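Local coordinates for protein endo-1,3-beta-glucanase (Streptomyces sioyaensis, PDB 3DGT) that hydrolyses internal 1,3-beta-glucosidic linkages of beta-glucans, through a catalytic domain that belongs to glycosyl hydrolase family 16, at residues L14-G19 and V268-V273; L100-R105 and P121-L126. All blocks are in the same frame, centred on the assembly; numbering follows the deposited sequence.

Contact 1 (L14-G19 and V268-V273). With MG (magnesium ion), chain B.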
loop_
_atom_site.group_PDB
_atom_site.type_symbol
_atom_site.label_atom_id
_atom_site.label_comp_id
_atom_site.label_asym_id
_atom_site.label_seq_id
_atom_site.Cartn_x
_atom_site.Cartn_y
_atom_site.Cartn_z
ATOM N N LEU A 14 -8.329 -1.938 13.486
ATOM C CA LEU A 14 -6.939 -1.979 13.924
ATOM C C LEU A 14 -6.446 -3.408 13.946
ATOM O O LEU A 14 -7.009 -4.251 14.634
ATOM C CB LEU A 14 -6.753 -1.338 15.308
ATOM C CG LEU A 14 -5.346 -1.470 15.922
ATOM C CD1 LEU A 14 -4.303 -0.693 15.130
ATOM C CD2 LEU A 14 -5.353 -1.007 17.366
ATOM N N ASP A 15 -5.389 -3.681 13.191
ATOM C CA ASP A 15 -4.638 -4.915 13.395
ATOM C C ASP A 15 -3.222 -4.505 13.719
ATOM O O ASP A 15 -2.534 -3.903 12.886
ATOM C CB ASP A 15 -4.654 -5.823 12.160
ATOM C CG ASP A 15 -4.172 -7.232 12.464
ATOM O OD1 ASP A 15 -3.431 -7.436 13.454
ATOM O OD2 ASP A 15 -4.543 -8.144 11.697
ATOM N N ASP A 16 -2.816 -4.802 14.950
ATOM C CA ASP A 16 -1.491 -4.469 15.436
ATOM C C ASP A 16 -0.511 -5.650 15.356
ATOM O O ASP A 16 0.625 -5.549 15.836
ATOM C CB ASP A 16 -1.566 -3.889 16.861
ATOM C CG ASP A 16 -0.734 -2.623 17.020
ATOM O OD1 ASP A 16 0.427 -2.628 16.575
ATOM O OD2 ASP A 16 -1.242 -1.631 17.598
ATOM N N PHE A 17 -0.937 -6.748 14.724
ATOM C CA PHE A 17 -0.027 -7.851 14.370
ATOM C C PHE A 17 0.712 -8.450 15.566
ATOM O O PHE A 17 1.865 -8.851 15.459
ATOM C CB PHE A 17 0.938 -7.417 13.253
ATOM C CG PHE A 17 0.246 -7.020 11.980
ATOM C CD1 PHE A 17 -0.486 -7.959 11.256
ATOM C CD2 PHE A 17 0.351 -5.724 11.483
ATOM C CE1 PHE A 17 -1.124 -7.608 10.074
ATOM C CE2 PHE A 17 -0.287 -5.355 10.293
ATOM C CZ PHE A 17 -1.030 -6.308 9.587
ATOM N N ASP A 18 0.022 -8.511 16.702
ATOM C CA ASP A 18 0.556 -9.165 17.880
ATOM C C ASP A 18 0.325 -10.663 17.767
ATOM O O ASP A 18 -0.632 -11.117 17.132
ATOM C CB ASP A 18 -0.081 -8.588 19.154
ATOM C CG ASP A 18 0.238 -7.109 19.340
ATOM O OD1 ASP A 18 1.431 -6.735 19.210
ATOM O OD2 ASP A 18 -0.713 -6.335 19.599
ATOM N N GLY A 19 1.226 -11.419 18.375
ATOM C CA GLY A 19 1.213 -12.881 18.286
ATOM C C GLY A 19 2.623 -13.427 18.190
ATOM O O GLY A 19 3.579 -12.668 18.018
ATOM N N VAL A 268 5.762 -4.381 9.479
ATOM C CA VAL A 268 4.570 -3.551 9.681
ATOM C C VAL A 268 4.046 -3.694 11.103
ATOM O O VAL A 268 3.554 -4.752 11.483
ATOM C CB VAL A 268 3.448 -3.925 8.677
ATOM C CG1 VAL A 268 2.275 -2.937 8.777
ATOM C CG2 VAL A 268 4.006 -3.988 7.240
ATOM N N ASP A 269 4.140 -2.625 11.892
ATOM C CA ASP A 269 3.627 -2.638 13.262
ATOM C C ASP A 269 2.105 -2.718 13.310
ATOM O O ASP A 269 1.535 -3.494 14.083
ATOM C CB ASP A 269 4.134 -1.404 14.007
ATOM C CG ASP A 269 3.754 -1.381 15.479
ATOM O OD1 ASP A 269 3.273 -2.397 16.038
ATOM O OD2 ASP A 269 3.958 -0.310 16.091
ATOM N N TYR A 270 1.440 -1.936 12.476
ATOM C CA TYR A 270 -0.014 -1.949 12.458
ATOM C C TYR A 270 -0.567 -1.347 11.182
ATOM O O TYR A 270 0.130 -0.622 10.472
ATOM C CB TYR A 270 -0.588 -1.196 13.681
ATOM C CG TYR A 270 -0.320 0.290 13.699
ATOM C CD1 TYR A 270 -1.143 1.179 12.996
ATOM C CD2 TYR A 270 0.752 0.814 14.424
ATOM C CE1 TYR A 270 -0.904 2.554 13.024
ATOM C CE2 TYR A 270 0.990 2.193 14.455
ATOM C CZ TYR A 270 0.167 3.044 13.744
ATOM O OH TYR A 270 0.402 4.404 13.769
ATOM N N VAL A 271 -1.829 -1.672 10.922
ATOM C CA VAL A 271 -2.682 -0.946 9.992
ATOM C C VAL A 271 -3.896 -0.501 10.793
ATOM O O VAL A 271 -4.479 -1.299 11.527
ATOM C CB VAL A 271 -3.114 -1.812 8.789
ATOM C CG1 VAL A 271 -4.190 -1.095 7.956
ATOM C CG2 VAL A 271 -1.908 -2.159 7.915
ATOM N N GLN A 272 -4.254 0.775 10.665
ATOM C CA GLN A 272 -5.356 1.349 11.436
ATOM C C GLN A 272 -6.210 2.259 10.582
ATOM O O GLN A 272 -5.683 3.077 9.819
ATOM C CB GLN A 272 -4.813 2.137 12.629
ATOM C CG GLN A 272 -5.869 2.852 13.467
ATOM C CD GLN A 272 -5.246 3.638 14.583
ATOM O OE1 GLN A 272 -4.926 4.819 14.430
ATOM N NE2 GLN A 272 -5.031 2.986 15.695
ATOM N N VAL A 273 -7.527 2.122 10.734
ATOM C CA VAL A 273 -8.490 3.025 10.127
ATOM C C VAL A 273 -9.240 3.729 11.254
ATOM O O VAL A 273 -9.751 3.071 12.170
ATOM C CB VAL A 273 -9.491 2.280 9.220
ATOM C CG1 VAL A 273 -10.430 3.261 8.546
ATOM C CG2 VAL A 273 -8.758 1.450 8.165
HETATM MG MG MG B . 1.948 -3.961 16.080
HETATM O O HOH W 1 2.151 -4.342 18.099
#
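The Phe17 ring has the Asp269 carbonyl at its edge, near the ring plane, while its CE2 packs on Val268 CG1 at 3.8 Å. Over one face of this ring sits Asp15 CG, offset toward the rim, held by an Asx turn in which Asp15 OD1 accepts from Phe17 N at 2.9 Å. Around the Tyr270 ring, Asp269 OD2 and Gln272 N lie in plane at the edge; the Asp16 carboxylate runs alongside, 62° from the ring plane, with OD1 3.4 Å from Tyr270 CB. Asp16 and Asp269 each chelate the magnesium ion through carbonyl O and OD1. For Asp269, CG anti to the backbone N (chi1 -175°) brings the carboxylate beside its own carbonyl. Gly66 O and a water complete six ligands. Asp16 OD1 and Asp269 OD1 are 2.9 Å apart as ligands of one ion, not as a hydrogen bond. Ser1 N binds Asp269 OD2 and Ala2 N binds Asp16 OD2. Asp15 and Val271 form an antiparallel hydrogen-bonded pair (Asp15 N to Val271 O, 3.0 Å). Strand 266-276 bonds strand 9-15 here, strand 68-74 through Val268 and Leu68, and strand 99-107 along its other edge.

Contact 2 (L100-R105 and P121-L126); sequences LRVEAR and PAFWML
Ala104 presents its methyl to the face of the Phe123 ring in a CH-pi contact: CB stands 3.5 Å from the ring centroid and only 14° off the ring normal, nearly above the middle. With CG anti to the backbone N (chi1 160°), Phe123 reaches across so that its far end, CE2 and CZ, also meets the backbone of strand 100-105. CE2 comes to 3.4 Å from Ala104 N, and CZ to 3.6 Å from Glu103 C. The remaining packing is apolar. Val102 CG1 touches Phe123 CZ obliquely at 4.0 Å, and Val102 CG2 meets Met125 SD at 3.8 Å. The bend at chi3 of Met125 turns its CE back to the same valine methyl. Replacing Phe123 with an alanine would probably open a gap between the strands, leaving the Ala104 methyl without its aromatic face and Val102 CG1 with Met125 but no ring beside it. Met195 and Val238, on strands 191-198 and 236-244, continue this apolar layer. The strand axes run 8.6 Å apart and 163° from parallel, joined by side chains rather than backbone bonds. Such face-to-face packing of two largely antiparallel sheets is the core of the concanavalin-like beta-sandwich of family 16; Trp124 points away from this interface, toward what is probably the side of the substrate cleft.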
loop_
_atom_site.group_PDB
_atom_site.type_symbol
_atom_site.label_atom_id
_atom_site.label_comp_id
_atom_site.label_asym_id
_atom_site.label_seq_id
_atom_site.Cartn_x
_atom_site.Cartn_y
_atom_site.Cartn_z
ATOM N N LEU A 100 -11.824 10.277 7.232
ATOM C CA LEU A 100 -11.250 8.966 7.514
ATOM C C LEU A 100 -9.745 9.082 7.476
ATOM O O LEU A 100 -9.212 9.849 6.689
ATOM C CB LEU A 100 -11.708 7.941 6.471
ATOM C CG LEU A 100 -11.606 6.462 6.859
ATOM C CD1 LEU A 100 -12.760 6.064 7.784
ATOM C CD2 LEU A 100 -11.578 5.585 5.607
ATOM N N ARG A 101 -9.058 8.340 8.343
ATOM C CA ARG A 101 -7.602 8.183 8.230
ATOM C C ARG A 101 -7.256 6.715 8.128
ATOM O O ARG A 101 -7.708 5.910 8.941
ATOM C CB ARG A 101 -6.857 8.819 9.416
ATOM C CG ARG A 101 -6.739 10.326 9.309
ATOM C CD ARG A 101 -6.135 10.930 10.552
ATOM N NE ARG A 101 -6.059 12.389 10.443
ATOM C CZ ARG A 101 -5.518 13.189 11.360
ATOM N NH1 ARG A 101 -4.995 12.691 12.481
ATOM N NH2 ARG A 101 -5.515 14.502 11.157
ATOM N N VAL A 102 -6.448 6.377 7.126
ATOM C CA VAL A 102 -5.941 5.017 6.954
ATOM C C VAL A 102 -4.433 5.102 7.110
ATOM O O VAL A 102 -3.788 5.887 6.424
ATOM C CB VAL A 102 -6.345 4.435 5.572
ATOM C CG1 VAL A 102 -5.801 3.013 5.400
ATOM C CG2 VAL A 102 -7.874 4.459 5.428
ATOM N N GLU A 103 -3.890 4.307 8.031
ATOM C CA GLU A 103 -2.507 4.493 8.469
ATOM C C GLU A 103 -1.811 3.177 8.709
ATOM O O GLU A 103 -2.403 2.238 9.225
ATOM C CB GLU A 103 -2.506 5.294 9.768
ATOM C CG GLU A 103 -1.146 5.599 10.347
ATOM C CD GLU A 103 -1.237 6.627 11.456
ATOM O OE1 GLU A 103 -1.447 7.817 11.132
ATOM O OE2 GLU A 103 -1.125 6.246 12.648
ATOM N N ALA A 104 -0.538 3.125 8.339
ATOM C CA ALA A 104 0.315 2.006 8.725
ATOM C C ALA A 104 1.630 2.532 9.246
ATOM O O ALA A 104 2.148 3.528 8.747
ATOM C CB ALA A 104 0.557 1.056 7.565
ATOM N N ARG A 105 2.165 1.869 10.258
ATOM C CA ARG A 105 3.496 2.176 10.745
ATOM C C ARG A 105 4.362 1.010 10.326
ATOM O O ARG A 105 4.063 -0.146 10.656
ATOM C CB ARG A 105 3.496 2.372 12.258
ATOM C CG ARG A 105 4.867 2.640 12.859
ATOM C CD ARG A 105 4.744 3.041 14.319
ATOM N NE ARG A 105 6.032 3.430 14.897
ATOM C CZ ARG A 105 6.747 2.685 15.738
ATOM N NH1 ARG A 105 6.318 1.490 16.136
ATOM N NH2 ARG A 105 7.908 3.150 16.186
ATOM N N PRO A 121 8.068 -2.437 -2.052
ATOM C CA PRO A 121 7.066 -2.487 -0.991
ATOM C C PRO A 121 5.926 -1.504 -1.253
ATOM O O PRO A 121 6.123 -0.457 -1.891
ATOM C CB PRO A 121 7.856 -2.061 0.250
ATOM C CG PRO A 121 8.911 -1.141 -0.297
ATOM C CD PRO A 121 9.317 -1.793 -1.596
ATOM N N ALA A 122 4.744 -1.834 -0.754
ATOM C CA ALA A 122 3.575 -0.972 -0.941
ATOM C C ALA A 122 2.539 -1.176 0.151
ATOM O O ALA A 122 2.361 -2.285 0.677
ATOM C CB ALA A 122 2.956 -1.177 -2.315
ATOM N N PHE A 123 1.862 -0.078 0.480
ATOM C CA PHE A 123 0.731 -0.052 1.407
ATOM C C PHE A 123 -0.278 0.848 0.736
ATOM O O PHE A 123 -0.028 2.025 0.514
ATOM C CB PHE A 123 1.187 0.530 2.752
ATOM C CG PHE A 123 0.073 1.062 3.626
ATOM C CD1 PHE A 123 -1.025 0.274 3.961
ATOM C CD2 PHE A 123 0.164 2.340 4.164
ATOM C CE1 PHE A 123 -2.036 0.766 4.787
ATOM C CE2 PHE A 123 -0.835 2.835 5.000
ATOM C CZ PHE A 123 -1.935 2.052 5.306
ATOM N N TRP A 124 -1.417 0.285 0.369
ATOM C CA TRP A 124 -2.303 0.986 -0.546
ATOM C C TRP A 124 -3.760 0.559 -0.415
ATOM O O TRP A 124 -4.101 -0.342 0.365
ATOM C CB TRP A 124 -1.771 0.868 -1.988
ATOM C CG TRP A 124 -1.555 -0.543 -2.497
ATOM C CD1 TRP A 124 -0.642 -1.455 -2.047
ATOM C CD2 TRP A 124 -2.252 -1.172 -3.575
ATOM N NE1 TRP A 124 -0.746 -2.629 -2.762
ATOM C CE2 TRP A 124 -1.714 -2.474 -3.722
ATOM C CE3 TRP A 124 -3.281 -0.759 -4.435
ATOM C CZ2 TRP A 124 -2.183 -3.377 -4.694
ATOM C CZ3 TRP A 124 -3.736 -1.649 -5.407
ATOM C CH2 TRP A 124 -3.192 -2.944 -5.523
ATOM N N MET A 125 -4.619 1.246 -1.158
ATOM C CA MET A 125 -6.060 1.011 -1.105
ATOM C C MET A 125 -6.604 0.920 -2.510
ATOM O O MET A 125 -6.161 1.653 -3.396
ATOM C CB MET A 125 -6.769 2.157 -0.390
ATOM C CG MET A 125 -6.393 2.320 1.075
ATOM S SD MET A 125 -6.976 3.890 1.776
ATOM C CE MET A 125 -8.765 3.705 1.794
ATOM N N LEU A 126 -7.588 0.045 -2.696
ATOM C CA LEU A 126 -8.250 -0.118 -3.980
ATOM C C LEU A 126 -9.765 -0.077 -3.784
ATOM O O LEU A 126 -10.280 -0.593 -2.791
ATOM C CB LEU A 126 -7.789 -1.442 -4.602
ATOM C CG LEU A 126 -7.897 -1.730 -6.092
ATOM C CD1 LEU A 126 -7.474 -0.542 -6.963
ATOM C CD2 LEU A 126 -7.044 -2.954 -6.386
#

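In the fold
Contact 1 joins strands within one sheet, and contact 2 packs that sheet against the facing one; their centres are about 12 Å apart. Gln272 N lies 2.8 Å from Glu103 O and Tyr270 OH 2.6 Å from Glu103 OE2, both probable hydrogen bonds. Arg105 NH1 forms a salt bridge with Asp269 OD2, tying strand 99-107 to the metal's first shell. Ala104, its side chain about 10 Å from the magnesium ion, points toward the facing sheet; Glu103 and Arg105 point away, which fits a metal site on the other side. Trp124 lies against Glu142 and Asp144 of a Glu-Leu-Asp-Ile-Met-Glu sequence that fits the family 16 catalytic motif, so the cleft is probably beyond the facing sheet, away from the magnesium.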